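Local coordinates for protein galactan 1,3-beta-galactosidase (Phanerochaete chrysosporium, PDB 7BYS) that probably trims galactose units from the ends of beta-1,3-galactan chains, as a family 43 glycoside hydrolase with an attached carbohydrate-binding module, at residues G6-D11 against S267-W272; Q18-G23 against E36-N41; T185-G190 against S203-W208; Y240-F245 against D258-S263. All blocks are in the same frame, centred on the assembly; numbering follows the deposited sequence. Where two conformers were deposited one is given.

In the fold
Four contacts lie around the middle of the family 43 domain, whose four-stranded antiparallel blades form the five-bladed beta-propeller of this family. Interaction 2 joins the ends of hairpin 22-27/30-36, interaction 3 those of hairpin 189-194/197-204 and interaction 4 those of hairpin 242-249/252-259, in that order along the chain. Interaction 1 spans all three, bringing the N-terminal loop onto strand 269-276, the neighbour of strand 252-259. Interaction 4 touches each of the others, with centres 10 to 11 Å away; interactions 2 and 3 are about 18 Å apart, centre to centre. Interactions 2 and 3 reach interaction 4 through Gly21 to Asp258 and Ser203 to galactose-binding Gln242, so blades distant in sequence meet there.

Interaction 1 of 4, residues G6-D11 against S267-W272; sequences GAAWTD and SSRYIW
Trp9, Tyr270 and Trp272 make an aromatic cluster where the N-terminal loop crosses strand 269-276 of a propeller blade. The indole of Trp9 enters benzo ring first: its CH2 corner lies 3.5 Å from Trp272 CD2, and its edge points at the Trp272 face in a T-shaped stack with planes 86° apart. One face of the Trp9 indole rests on the Tyr270 methylene, a CH-pi contact with CB 3.8 Å from the centroid of the six-membered ring. The Tyr270 phenol itself meets that indole only at a slant, planes 40° apart. Nearer the start of the loop, Arg269 bends at chi2 (-50°), setting CG 3.4 Å from Gly6 O and laying one guanidinium face over Ala8 CB, which is 3.7 Å from NH1. Polar backbone groups meet through a water that accepts from Gly6 N and Tyr270 N and donates to Ala7 O, 2.7 Å away. Beyond the contact, Trp9 NE1 bonds to Val4 O and Tyr270 OH to Ile17 O and Ala19 N. Trp33 of strand 30-36 packs against Tyr270 and Trp272, while strand 252-259 runs alongside, hydrogen-bonded to Arg269 and Ile271.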
loop_
_atom_site.group_PDB
_atom_site.type_symbol
_atom_site.label_atom_id
_atom_site.label_comp_id
_atom_site.label_asym_id
_atom_site.label_seq_id
_atom_site.Cartn_x
_atom_site.Cartn_y
_atom_site.Cartn_z
ATOM N N GLY A 6 6.242 0.479 -5.247
ATOM C CA GLY A 6 6.885 -0.763 -5.583
ATOM C C GLY A 6 8.368 -0.782 -5.293
ATOM O O GLY A 6 8.950 -1.865 -5.184
ATOM N N ALA A 7 8.986 0.384 -5.155
ATOM C CA ALA A 7 10.399 0.450 -4.832
ATOM C C ALA A 7 10.619 0.114 -3.360
ATOM O O ALA A 7 9.702 0.167 -2.537
ATOM C CB ALA A 7 10.927 1.854 -5.113
ATOM N N ALA A 8 11.857 -0.237 -3.031
ATOM C CA ALA A 8 12.254 -0.469 -1.643
ATOM C C ALA A 8 12.521 0.885 -0.998
ATOM O O ALA A 8 13.591 1.472 -1.178
ATOM C CB ALA A 8 13.496 -1.354 -1.588
ATOM N N TRP A 9 11.545 1.391 -0.253
ATOM C CA TRP A 9 11.655 2.715 0.347
ATOM C C TRP A 9 12.475 2.635 1.620
ATOM O O TRP A 9 12.281 1.738 2.444
ATOM C CB TRP A 9 10.285 3.246 0.754
ATOM C CG TRP A 9 9.329 3.491 -0.342
ATOM C CD1 TRP A 9 9.522 3.274 -1.672
ATOM C CD2 TRP A 9 8.003 4.005 -0.204
ATOM N NE1 TRP A 9 8.389 3.608 -2.375
ATOM C CE2 TRP A 9 7.445 4.069 -1.495
ATOM C CE3 TRP A 9 7.239 4.439 0.886
ATOM C CZ2 TRP A 9 6.150 4.537 -1.732
ATOM C CZ3 TRP A 9 5.949 4.891 0.654
ATOM C CH2 TRP A 9 5.419 4.944 -0.650
ATOM N N THR A 10 13.370 3.599 1.788
ATOM C CA THR A 10 14.264 3.621 2.931
ATOM C C THR A 10 13.988 4.852 3.778
ATOM O O THR A 10 13.552 5.896 3.277
ATOM C CB THR A 10 15.743 3.602 2.508
ATOM O OG1 THR A 10 16.036 4.752 1.706
ATOM C CG2 THR A 10 16.047 2.333 1.727
ATOM N N ASP A 11 14.232 4.698 5.075
ATOM C CA ASP A 11 14.142 5.808 6.010
ATOM C C ASP A 11 15.395 6.677 5.911
ATOM O O ASP A 11 16.285 6.431 5.088
ATOM C CB ASP A 11 13.862 5.292 7.425
ATOM C CG ASP A 11 14.955 4.387 7.972
ATOM O OD1 ASP A 11 16.102 4.439 7.472
ATOM O OD2 ASP A 11 14.680 3.622 8.919
ATOM N N SER A 267 9.671 -7.692 2.751
ATOM C CA SER A 267 9.825 -6.974 1.499
ATOM C C SER A 267 8.487 -6.616 0.868
ATOM O O SER A 267 8.451 -6.193 -0.293
ATOM C CB SER A 267 10.705 -7.775 0.535
ATOM O OG SER A 267 12.018 -7.903 1.071
ATOM N N SER A 268 7.388 -6.766 1.606
ATOM C CA SER A 268 6.122 -6.220 1.137
ATOM C C SER A 268 6.279 -4.720 0.900
ATOM O O SER A 268 6.920 -4.018 1.687
ATOM C CB SER A 268 5.012 -6.468 2.165
ATOM O OG SER A 268 4.848 -7.860 2.432
ATOM N N ARG A 269 5.708 -4.233 -0.203
ATOM C CA ARG A 269 5.975 -2.882 -0.679
ATOM C C ARG A 269 4.831 -1.944 -0.313
ATOM O O ARG A 269 3.757 -2.368 0.125
ATOM C CB ARG A 269 6.237 -2.861 -2.199
ATOM C CG ARG A 269 7.489 -3.644 -2.655
ATOM C CD ARG A 269 8.740 -3.278 -1.861
ATOM N NE ARG A 269 9.932 -3.948 -2.393
ATOM C CZ ARG A 269 11.021 -4.211 -1.683
ATOM N NH1 ARG A 269 11.089 -3.874 -0.410
ATOM N NH2 ARG A 269 12.051 -4.835 -2.260
ATOM N N TYR A 270 5.087 -0.649 -0.478
ATOM C CA TYR A 270 4.133 0.401 -0.165
ATOM C C TYR A 270 3.660 0.989 -1.483
ATOM O O TYR A 270 4.473 1.492 -2.274
ATOM C CB TYR A 270 4.804 1.454 0.722
ATOM C CG TYR A 270 5.411 0.813 1.950
ATOM C CD1 TYR A 270 4.604 0.275 2.949
ATOM C CD2 TYR A 270 6.794 0.710 2.095
ATOM C CE1 TYR A 270 5.149 -0.339 4.057
ATOM C CE2 TYR A 270 7.355 0.084 3.204
ATOM C CZ TYR A 270 6.529 -0.432 4.182
ATOM O OH TYR A 270 7.081 -1.061 5.288
ATOM N N ILE A 271 2.362 0.881 -1.731
ATOM C CA ILE A 271 1.741 1.321 -2.965
ATOM C C ILE A 271 0.929 2.553 -2.591
ATOM O O ILE A 271 -0.167 2.445 -2.028
ATOM C CB ILE A 271 0.870 0.211 -3.570
ATOM C CG1 ILE A 271 1.645 -1.126 -3.704
ATOM C CG2 ILE A 271 0.312 0.648 -4.915
ATOM C CD1 ILE A 271 2.986 -1.037 -4.417
ATOM N N TRP A 272 1.489 3.730 -2.859
ATOM C CA TRP A 272 0.838 5.003 -2.564
ATOM C C TRP A 272 0.574 5.734 -3.870
ATOM O O TRP A 272 1.500 5.933 -4.667
ATOM C CB TRP A 272 1.719 5.906 -1.710
ATOM C CG TRP A 272 1.954 5.492 -0.292
ATOM C CD1 TRP A 272 1.714 4.281 0.289
ATOM C CD2 TRP A 272 2.535 6.314 0.711
ATOM N NE1 TRP A 272 2.109 4.305 1.610
ATOM C CE2 TRP A 272 2.610 5.552 1.891
ATOM C CE3 TRP A 272 2.988 7.637 0.730
ATOM C CZ2 TRP A 272 3.119 6.073 3.079
ATOM C CZ3 TRP A 272 3.486 8.150 1.907
ATOM C CH2 TRP A 272 3.562 7.371 3.059
HETATM O O HOH W 1 7.002 0.549 -2.388
#

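Interaction 2 of 4, residues Q18-G23 against E36-N41; sequences QAHGAG and EDKSHN
His20 and Glu36 pair as an antiparallel hydrogen-bonded bridge, Glu36 N reaching His20 O at 2.7 Å and His20 N reaching Glu36 O at 3.1 Å. Just before the bridge, Gln18 bends at chi2 (-72°) and turns its amide toward the Lys38 backbone. Its OE1 accepts twice, from Lys38 N at 3.0 Å and from His20 NE2 at 2.9 Å, the two donors arriving from opposite faces of the amide plane and well out of it; NE2 goes to Gly266 O. A leucine in place of Gln18 would probably leave the Lys38 N-H and the His20 imidazole without their shared acceptor, and the ring less firmly fixed in rotation. The bridge closes the open end of hairpin 22-27/30-36, the first two strands of a propeller blade, and the chain then folds into an Asx turn: Asp37 OD1 takes both Ser39 N and Ser39 OG, the latter at 2.9 Å, while OD2 forms a salt bridge with Arg61. Lys38 runs its aliphatic part past His20, CG 3.7 Å from CD2, then kinks so that NZ meets Glu36 OE1 from above the carboxylate plane, a 2.8 Å salt bridge. Glu36 OE2 accepts from Arg82 N, which places this carboxylate beside Glu81 and Arg82, both galactose-binding residues.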
loop_
_atom_site.group_PDB
_atom_site.type_symbol
_atom_site.label_atom_id
_atom_site.label_comp_id
_atom_site.label_asym_id
_atom_site.label_seq_id
_atom_site.Cartn_x
_atom_site.Cartn_y
_atom_site.Cartn_z
ATOM N N GLN A 18 9.759 -0.340 7.677
ATOM C CA GLN A 18 8.995 -1.483 8.174
ATOM C C GLN A 18 7.755 -0.956 8.886
ATOM O O GLN A 18 7.724 -0.862 10.116
ATOM C CB GLN A 18 9.851 -2.326 9.102
ATOM C CG GLN A 18 10.978 -3.048 8.366
ATOM C CD GLN A 18 10.469 -4.179 7.507
ATOM O OE1 GLN A 18 9.311 -4.576 7.609
ATOM N NE2 GLN A 18 11.333 -4.701 6.643
ATOM N N ALA A 19 6.735 -0.610 8.108
ATOM C CA ALA A 19 5.507 -0.022 8.642
ATOM C C ALA A 19 4.323 -0.466 7.779
ATOM O O ALA A 19 3.606 0.327 7.169
ATOM C CB ALA A 19 5.646 1.496 8.741
ATOM N N HIS A 20 4.128 -1.778 7.685
ATOM C CA HIS A 20 3.033 -2.339 6.903
ATOM C C HIS A 20 1.709 -2.173 7.644
ATOM O O HIS A 20 1.674 -2.050 8.868
ATOM C CB HIS A 20 3.358 -3.802 6.610
ATOM C CG HIS A 20 4.778 -4.006 6.167
ATOM N ND1 HIS A 20 5.168 -3.881 4.851
ATOM C CD2 HIS A 20 5.904 -4.282 6.870
ATOM C CE1 HIS A 20 6.471 -4.087 4.756
ATOM N NE2 HIS A 20 6.943 -4.342 5.965
ATOM N N GLY A 21 0.615 -2.152 6.892
ATOM C CA GLY A 21 -0.672 -1.904 7.531
ATOM C C GLY A 21 -0.777 -0.500 8.101
ATOM O O GLY A 21 -1.292 -0.322 9.220
ATOM N N ALA A 22 -0.337 0.502 7.331
ATOM C CA ALA A 22 -0.087 1.867 7.801
ATOM C C ALA A 22 -1.237 2.455 8.605
ATOM O O ALA A 22 -2.408 2.328 8.239
ATOM C CB ALA A 22 0.116 2.773 6.585
ATOM N N GLY A 23 -0.874 3.173 9.661
ATOM C CA GLY A 23 -1.737 4.157 10.284
ATOM C C GLY A 23 -1.000 5.482 10.348
ATOM O O GLY A 23 0.162 5.533 10.779
ATOM N N GLU A 36 3.308 -2.221 11.032
ATOM C CA GLU A 36 3.853 -3.510 11.449
ATOM C C GLU A 36 5.307 -3.630 11.003
ATOM O O GLU A 36 5.619 -3.473 9.819
ATOM C CB GLU A 36 3.043 -4.636 10.807
ATOM C CG GLU A 36 1.548 -4.522 11.028
ATOM C CD GLU A 36 0.747 -5.160 9.910
ATOM O OE1 GLU A 36 1.336 -5.878 9.072
ATOM O OE2 GLU A 36 -0.470 -4.927 9.829
ATOM N N ASP A 37 6.199 -3.948 11.947
ATOM C CA ASP A 37 7.591 -4.247 11.609
ATOM C C ASP A 37 7.659 -5.714 11.208
ATOM O O ASP A 37 7.437 -6.601 12.030
ATOM C CB ASP A 37 8.483 -3.962 12.815
ATOM C CG ASP A 37 9.961 -4.178 12.530
ATOM O OD1 ASP A 37 10.310 -4.832 11.527
ATOM O OD2 ASP A 37 10.792 -3.693 13.325
ATOM N N LYS A 38 7.949 -5.979 9.941
ATOM C CA LYS A 38 8.027 -7.351 9.458
ATOM C C LYS A 38 9.439 -7.693 8.997
ATOM O O LYS A 38 9.620 -8.528 8.118
ATOM C CB LYS A 38 7.001 -7.595 8.353
ATOM C CG LYS A 38 5.563 -7.441 8.845
ATOM C CD LYS A 38 4.534 -7.684 7.741
ATOM C CE LYS A 38 3.439 -8.657 8.198
ATOM N NZ LYS A 38 2.780 -8.271 9.491
ATOM N N SER A 39 10.454 -7.079 9.614
ATOM C CA SER A 39 11.814 -7.176 9.088
ATOM C C SER A 39 12.386 -8.584 9.147
ATOM O O SER A 39 13.378 -8.858 8.463
ATOM C CB SER A 39 12.743 -6.212 9.816
ATOM O OG SER A 39 12.726 -6.488 11.196
ATOM N N HIS A 40 11.810 -9.481 9.942
ATOM C CA HIS A 40 12.267 -10.865 9.927
ATOM C C HIS A 40 11.300 -11.793 9.198
ATOM O O HIS A 40 11.286 -13.009 9.432
ATOM C CB HIS A 40 12.664 -11.336 11.322
ATOM C CG HIS A 40 13.888 -10.643 11.840
ATOM N ND1 HIS A 40 13.980 -10.128 13.115
ATOM C CD2 HIS A 40 15.061 -10.346 11.229
ATOM C CE1 HIS A 40 15.165 -9.561 13.275
ATOM N NE2 HIS A 40 15.839 -9.680 12.144
ATOM N N ASN A 41 10.511 -11.227 8.283
ATOM C CA ASN A 41 9.659 -11.985 7.372
ATOM C C ASN A 41 8.649 -12.844 8.116
ATOM O O ASN A 41 8.285 -13.931 7.665
ATOM C CB ASN A 41 10.477 -12.803 6.372
ATOM C CG ASN A 41 11.450 -11.947 5.597
ATOM O OD1 ASN A 41 11.068 -10.940 4.994
ATOM N ND2 ASN A 41 12.723 -12.322 5.625
#

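Interaction 3 of 4, residues T185-G190 against S203-W208; sequences TLEAPG and SHTSGW
Side-chain hydrogen bonds tie His204 to Thr185: ND1 of the imidazole donates to Thr185 O at 3.0 Å, standing above the carbonyl plane by 60°. Thr185 OG1 also bonds to this nitrogen, at 3.2 Å. Across the ring, NE2 pairs with Gln228 OE1. Leu186 adds a CH-pi contact, its CD2 over one face of the imidazole, 3.9 Å from the centroid. With an alanine here instead of His204, the Thr185 carbonyl and Gln228 are likely to lose their imidazole partner, and Leu186 CD2 the ring face it sits on. In the backbone, Glu187 N to Ser203 O and Ser203 N to Glu187 O, both 2.9 Å, join strand 186-187 to strand 197-204, just ahead of the bend at Ala188 that leads into strand 189-194. Glu187 has CG between its backbone N and carbonyl carbon (chi1 66°), which puts that methylene 3.3 Å from Ser203 OG; beyond it the extended chain carries the carboxylate past Thr205 CG2. Waters finish the polar contacts: one lies 2.7 Å from Glu187 OE2 and accepts from Ser206 N, and a second donates to OE2 and accepts from Gly207 N. Ser203 OG donates to His204 O and bonds to Gln242 NE2. Gln242 and Asp137 both bind galactose, and Asp137 accepts from Ala188 N. The contact thus sets the Glu187 carboxylate beside Asp137 and the Ser203 hydroxyl on Gln242, consistent with a second-shell role at the galactose site.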
loop_
_atom_site.group_PDB
_atom_site.type_symbol
_atom_site.label_atom_id
_atom_site.label_comp_id
_atom_site.label_asym_id
_atom_site.label_seq_id
_atom_site.Cartn_x
_atom_site.Cartn_y
_atom_site.Cartn_z
ATOM N N THR A 185 -18.518 -8.849 3.162
ATOM C CA THR A 185 -17.171 -9.434 3.073
ATOM C C THR A 185 -16.106 -8.384 2.767
ATOM O O THR A 185 -15.290 -8.530 1.852
ATOM C CB THR A 185 -17.085 -10.628 2.105
ATOM O OG1 THR A 185 -17.300 -10.197 0.750
ATOM C CG2 THR A 185 -18.088 -11.724 2.490
ATOM N N LEU A 186 -16.119 -7.318 3.550
ATOM C CA LEU A 186 -15.185 -6.217 3.366
ATOM C C LEU A 186 -14.103 -6.267 4.429
ATOM O O LEU A 186 -14.364 -6.595 5.591
ATOM C CB LEU A 186 -15.903 -4.865 3.437
ATOM C CG LEU A 186 -16.920 -4.571 2.327
ATOM C CD1 LEU A 186 -17.721 -3.335 2.653
ATOM C CD2 LEU A 186 -16.239 -4.445 0.969
ATOM N N GLU A 187 -12.888 -5.909 4.034
ATOM C CA GLU A 187 -11.815 -5.757 5.007
ATOM C C GLU A 187 -10.925 -4.592 4.583
ATOM O O GLU A 187 -11.288 -3.786 3.717
ATOM C CB GLU A 187 -11.100 -7.086 5.279
ATOM C CG GLU A 187 -10.347 -7.638 4.092
ATOM C CD GLU A 187 -9.644 -8.956 4.420
ATOM O OE1 GLU A 187 -9.849 -9.501 5.526
ATOM O OE2 GLU A 187 -8.878 -9.449 3.570
ATOM N N ALA A 188 -9.771 -4.465 5.244
ATOM C CA ALA A 188 -8.822 -3.379 5.001
ATOM C C ALA A 188 -9.494 -2.009 4.856
ATOM O O ALA A 188 -9.279 -1.297 3.856
ATOM C CB ALA A 188 -7.971 -3.713 3.772
ATOM N N PRO A 189 -10.318 -1.595 5.816
ATOM C CA PRO A 189 -11.075 -0.354 5.647
ATOM C C PRO A 189 -10.257 0.888 5.965
ATOM O O PRO A 189 -9.283 0.859 6.718
ATOM C CB PRO A 189 -12.198 -0.493 6.684
ATOM C CG PRO A 189 -11.558 -1.291 7.793
ATOM C CD PRO A 189 -10.688 -2.294 7.065
ATOM N N GLY A 190 -10.711 2.000 5.394
ATOM C CA GLY A 190 -10.358 3.321 5.886
ATOM C C GLY A 190 -11.418 4.307 5.455
ATOM O O GLY A 190 -12.107 4.086 4.455
ATOM N N SER A 203 -11.191 -3.389 0.853
ATOM C CA SER A 203 -11.020 -4.546 -0.011
ATOM C C SER A 203 -12.122 -5.569 0.243
ATOM O O SER A 203 -12.882 -5.487 1.206
ATOM C CB SER A 203 -9.635 -5.162 0.195
ATOM O OG SER A 203 -9.589 -5.975 1.360
ATOM N N HIS A 204 -12.197 -6.556 -0.639
ATOM C CA HIS A 204 -12.932 -7.763 -0.305
ATOM C C HIS A 204 -11.995 -8.758 0.377
ATOM O O HIS A 204 -10.831 -8.451 0.669
ATOM C CB HIS A 204 -13.664 -8.311 -1.527
ATOM C CG HIS A 204 -14.967 -7.624 -1.778
ATOM N ND1 HIS A 204 -16.046 -7.752 -0.929
ATOM C CD2 HIS A 204 -15.343 -6.749 -2.738
ATOM C CE1 HIS A 204 -17.045 -7.015 -1.380
ATOM N NE2 HIS A 204 -16.640 -6.388 -2.471
ATOM N N THR A 205 -12.513 -9.954 0.669
ATOM C CA THR A 205 -11.764 -10.969 1.418
ATOM C C THR A 205 -11.220 -11.987 0.427
ATOM O O THR A 205 -11.949 -12.868 -0.039
ATOM C CB THR A 205 -12.644 -11.653 2.462
ATOM O OG1 THR A 205 -13.835 -12.146 1.843
ATOM C CG2 THR A 205 -13.029 -10.678 3.547
ATOM N N SER A 206 -9.937 -11.872 0.106
ATOM C CA SER A 206 -9.274 -12.856 -0.742
ATOM C C SER A 206 -7.941 -13.282 -0.137
ATOM O O SER A 206 -6.997 -13.612 -0.859
ATOM C CB SER A 206 -9.115 -12.352 -2.177
ATOM O OG SER A 206 -8.307 -11.189 -2.225
ATOM N N GLY A 207 -7.860 -13.285 1.190
ATOM C CA GLY A 207 -6.627 -13.650 1.862
ATOM C C GLY A 207 -5.510 -12.692 1.512
ATOM O O GLY A 207 -5.689 -11.469 1.463
ATOM N N TRP A 208 -4.333 -13.267 1.249
ATOM C CA TRP A 208 -3.147 -12.499 0.897
ATOM C C TRP A 208 -3.233 -11.913 -0.507
ATOM O O TRP A 208 -2.557 -10.917 -0.792
ATOM C CB TRP A 208 -1.912 -13.401 0.942
ATOM C CG TRP A 208 -1.322 -13.652 2.300
ATOM C CD1 TRP A 208 -1.100 -14.867 2.883
ATOM C CD2 TRP A 208 -0.844 -12.670 3.227
ATOM N NE1 TRP A 208 -0.531 -14.700 4.121
ATOM C CE2 TRP A 208 -0.362 -13.361 4.355
ATOM C CE3 TRP A 208 -0.788 -11.274 3.217
ATOM C CZ2 TRP A 208 0.169 -12.704 5.463
ATOM C CZ3 TRP A 208 -0.258 -10.623 4.318
ATOM C CH2 TRP A 208 0.213 -11.338 5.424
HETATM O O HOH W 2 -15.078 -11.352 -0.705
HETATM O O HOH W 3 -8.009 -9.857 1.027
HETATM O O HOH W 4 -9.364 -12.588 3.389
#

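Interaction 4 of 4, residues Y240-F245 against D258-S263; sequences YSQNAF and DRWRPS
Trp260 NE1 donates to Gln242 OE1 at 2.9 Å, lying in the carbonyl plane, while the amide and indole planes stand almost perpendicular, 89° apart. Gln242 reaches it fully extended, with CG anti to the backbone N (chi1 -175°). Arg259, for its part, turns at chi3 (-62°) and sends NE to a lone pair of Tyr240 O, 2.9 Å away and close to the guanidinium plane; a weak bond from NH2 joins the same oxygen, and NH2 also serves Trp239 O. Both of these side-chain hydrogen bonds lie beyond the backbone pair that ends hairpin 242-249/252-259, in which Gln242 and Asp258 exchange N to O bonds of 2.9 Å each way. In the other direction a classic beta bulge follows, where Ala244 and Phe245 share Met256 as their partner on the other strand. Packing adds to this grip, for the Tyr240 ring lies across the Arg259 chain, CD1 3.7 Å from CG, and Ala244 CB touches Asp258 OD2 at 3.4 Å. Two waters fill in. One donates to both Tyr240 OH and Trp260 O, the latter at 2.6 Å, while Tyr240 OH also bonds to Asp385. The other lies 2.7 Å from Asp258 OD2, close to Gln242 O, and OD2 takes Gly21 N besides. With OE1 bonded to the indole N-H and NE2 to Ser203 OG, the amide of Gln242 is probably held in one orientation; Trp260 thus probably acts as a second-shell residue that positions this galactose-binding side chain.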
loop_
_atom_site.group_PDB
_atom_site.type_symbol
_atom_site.label_atom_id
_atom_site.label_comp_id
_atom_site.label_asym_id
_atom_site.label_seq_id
_atom_site.Cartn_x
_atom_site.Cartn_y
_atom_site.Cartn_z
ATOM N N TYR A 240 -2.211 -4.224 -7.909
ATOM C CA TYR A 240 -1.595 -5.171 -6.975
ATOM C C TYR A 240 -1.308 -4.527 -5.611
ATOM O O TYR A 240 -0.162 -4.254 -5.232
ATOM C CB TYR A 240 -0.352 -5.832 -7.581
ATOM C CG TYR A 240 0.029 -7.151 -6.945
ATOM C CD1 TYR A 240 -0.153 -7.400 -5.582
ATOM C CD2 TYR A 240 0.579 -8.160 -7.722
ATOM C CE1 TYR A 240 0.208 -8.638 -5.019
ATOM C CE2 TYR A 240 0.925 -9.363 -7.187
ATOM C CZ TYR A 240 0.754 -9.605 -5.854
ATOM O OH TYR A 240 1.115 -10.831 -5.376
ATOM N N SER A 241 -2.388 -4.310 -4.860
ATOM C CA SER A 241 -2.254 -3.741 -3.525
ATOM C C SER A 241 -3.539 -3.975 -2.752
ATOM O O SER A 241 -4.540 -4.465 -3.287
ATOM C CB SER A 241 -1.881 -2.254 -3.586
ATOM O OG SER A 241 -3.008 -1.461 -3.920
ATOM N N GLN A 242 -3.490 -3.613 -1.473
ATOM C CA GLN A 242 -4.634 -3.687 -0.575
ATOM C C GLN A 242 -4.615 -2.448 0.302
ATOM O O GLN A 242 -3.561 -2.081 0.837
ATOM C CB GLN A 242 -4.563 -4.928 0.314
ATOM C CG GLN A 242 -5.806 -5.105 1.177
ATOM C CD GLN A 242 -5.729 -6.309 2.082
ATOM O OE1 GLN A 242 -4.651 -6.710 2.514
ATOM N NE2 GLN A 242 -6.884 -6.908 2.370
ATOM N N ASN A 243 -5.779 -1.815 0.450
ATOM C CA ASN A 243 -5.891 -0.579 1.214
ATOM C C ASN A 243 -5.288 -0.728 2.606
ATOM O O ASN A 243 -5.413 -1.773 3.252
ATOM C CB ASN A 243 -7.369 -0.220 1.354
ATOM C CG ASN A 243 -7.570 1.190 1.849
ATOM O OD1 ASN A 243 -6.979 2.127 1.323
ATOM N ND2 ASN A 243 -8.415 1.356 2.853
ATOM N N ALA A 244 -4.651 0.354 3.070
ATOM C CA ALA A 244 -4.116 0.433 4.431
ATOM C C ALA A 244 -4.553 1.726 5.115
ATOM O O ALA A 244 -5.021 1.703 6.262
ATOM C CB ALA A 244 -2.591 0.341 4.450
ATOM N N PHE A 245 -4.434 2.861 4.424
ATOM C CA PHE A 245 -4.782 4.143 5.023
ATOM C C PHE A 245 -5.105 5.127 3.914
ATOM O O PHE A 245 -4.458 5.116 2.860
ATOM C CB PHE A 245 -3.652 4.708 5.904
ATOM C CG PHE A 245 -4.141 5.709 6.918
ATOM C CD1 PHE A 245 -4.651 5.290 8.147
ATOM C CD2 PHE A 245 -4.140 7.067 6.621
ATOM C CE1 PHE A 245 -5.134 6.212 9.070
ATOM C CE2 PHE A 245 -4.623 7.991 7.540
ATOM C CZ PHE A 245 -5.115 7.563 8.759
ATOM N N ASP A 258 -0.718 -1.655 0.801
ATOM C CA ASP A 258 0.371 -2.620 0.950
ATOM C C ASP A 258 0.345 -3.584 -0.225
ATOM O O ASP A 258 -0.727 -4.019 -0.654
ATOM C CB ASP A 258 0.172 -3.470 2.215
ATOM C CG ASP A 258 0.304 -2.667 3.494
ATOM O OD1 ASP A 258 1.428 -2.225 3.798
ATOM O OD2 ASP A 258 -0.716 -2.488 4.185
ATOM N N ARG A 259 1.527 -3.941 -0.734
ATOM C CA ARG A 259 1.663 -5.074 -1.653
ATOM C C ARG A 259 2.251 -6.203 -0.818
ATOM O O ARG A 259 3.460 -6.244 -0.577
ATOM C CB ARG A 259 2.547 -4.745 -2.854
ATOM C CG ARG A 259 2.787 -5.967 -3.754
ATOM C CD ARG A 259 3.479 -5.578 -5.052
ATOM N NE ARG A 259 2.626 -4.674 -5.810
ATOM C CZ ARG A 259 3.047 -3.747 -6.661
ATOM N NH1 ARG A 259 4.352 -3.568 -6.896
ATOM N NH2 ARG A 259 2.157 -2.974 -7.263
ATOM N N TRP A 260 1.386 -7.095 -0.344
ATOM C CA TRP A 260 1.820 -8.159 0.550
ATOM C C TRP A 260 2.575 -9.215 -0.236
ATOM O O TRP A 260 2.118 -9.669 -1.293
ATOM C CB TRP A 260 0.604 -8.802 1.209
ATOM C CG TRP A 260 -0.159 -7.871 2.093
ATOM C CD1 TRP A 260 -1.439 -7.451 1.912
ATOM C CD2 TRP A 260 0.303 -7.264 3.307
ATOM N NE1 TRP A 260 -1.803 -6.600 2.925
ATOM C CE2 TRP A 260 -0.757 -6.477 3.803
ATOM C CE3 TRP A 260 1.503 -7.313 4.027
ATOM C CZ2 TRP A 260 -0.656 -5.738 4.980
ATOM C CZ3 TRP A 260 1.602 -6.582 5.203
ATOM C CH2 TRP A 260 0.526 -5.806 5.667
ATOM N N ARG A 261 3.722 -9.625 0.289
ATOM C CA ARG A 261 4.529 -10.671 -0.333
ATOM C C ARG A 261 4.664 -11.795 0.687
ATOM O O ARG A 261 5.598 -11.791 1.501
ATOM C CB ARG A 261 5.886 -10.108 -0.726
ATOM C CG ARG A 261 6.641 -11.052 -1.606
ATOM C CD ARG A 261 7.876 -10.416 -2.115
ATOM N NE ARG A 261 8.607 -11.365 -2.938
ATOM C CZ ARG A 261 9.701 -11.045 -3.604
ATOM N NH1 ARG A 261 10.162 -9.806 -3.531
ATOM N NH2 ARG A 261 10.324 -11.958 -4.339
ATOM N N PRO A 262 3.745 -12.771 0.690
ATOM C CA PRO A 262 3.739 -13.777 1.774
ATOM C C PRO A 262 5.038 -14.547 1.955
ATOM O O PRO A 262 5.383 -14.869 3.099
ATOM C CB PRO A 262 2.577 -14.708 1.397
ATOM C CG PRO A 262 1.700 -13.888 0.532
ATOM C CD PRO A 262 2.595 -12.928 -0.216
ATOM N N SER A 263 5.778 -14.827 0.884
ATOM C CA SER A 263 7.016 -15.591 1.010
ATOM C C SER A 263 8.206 -14.744 1.446
ATOM O O SER A 263 9.273 -15.300 1.728
ATOM C CB SER A 263 7.347 -16.310 -0.300
ATOM O OG SER A 263 7.042 -15.500 -1.420
HETATM O O HOH W 5 3.169 -10.436 -3.557
HETATM O O HOH W 6 -3.047 -3.620 3.355
#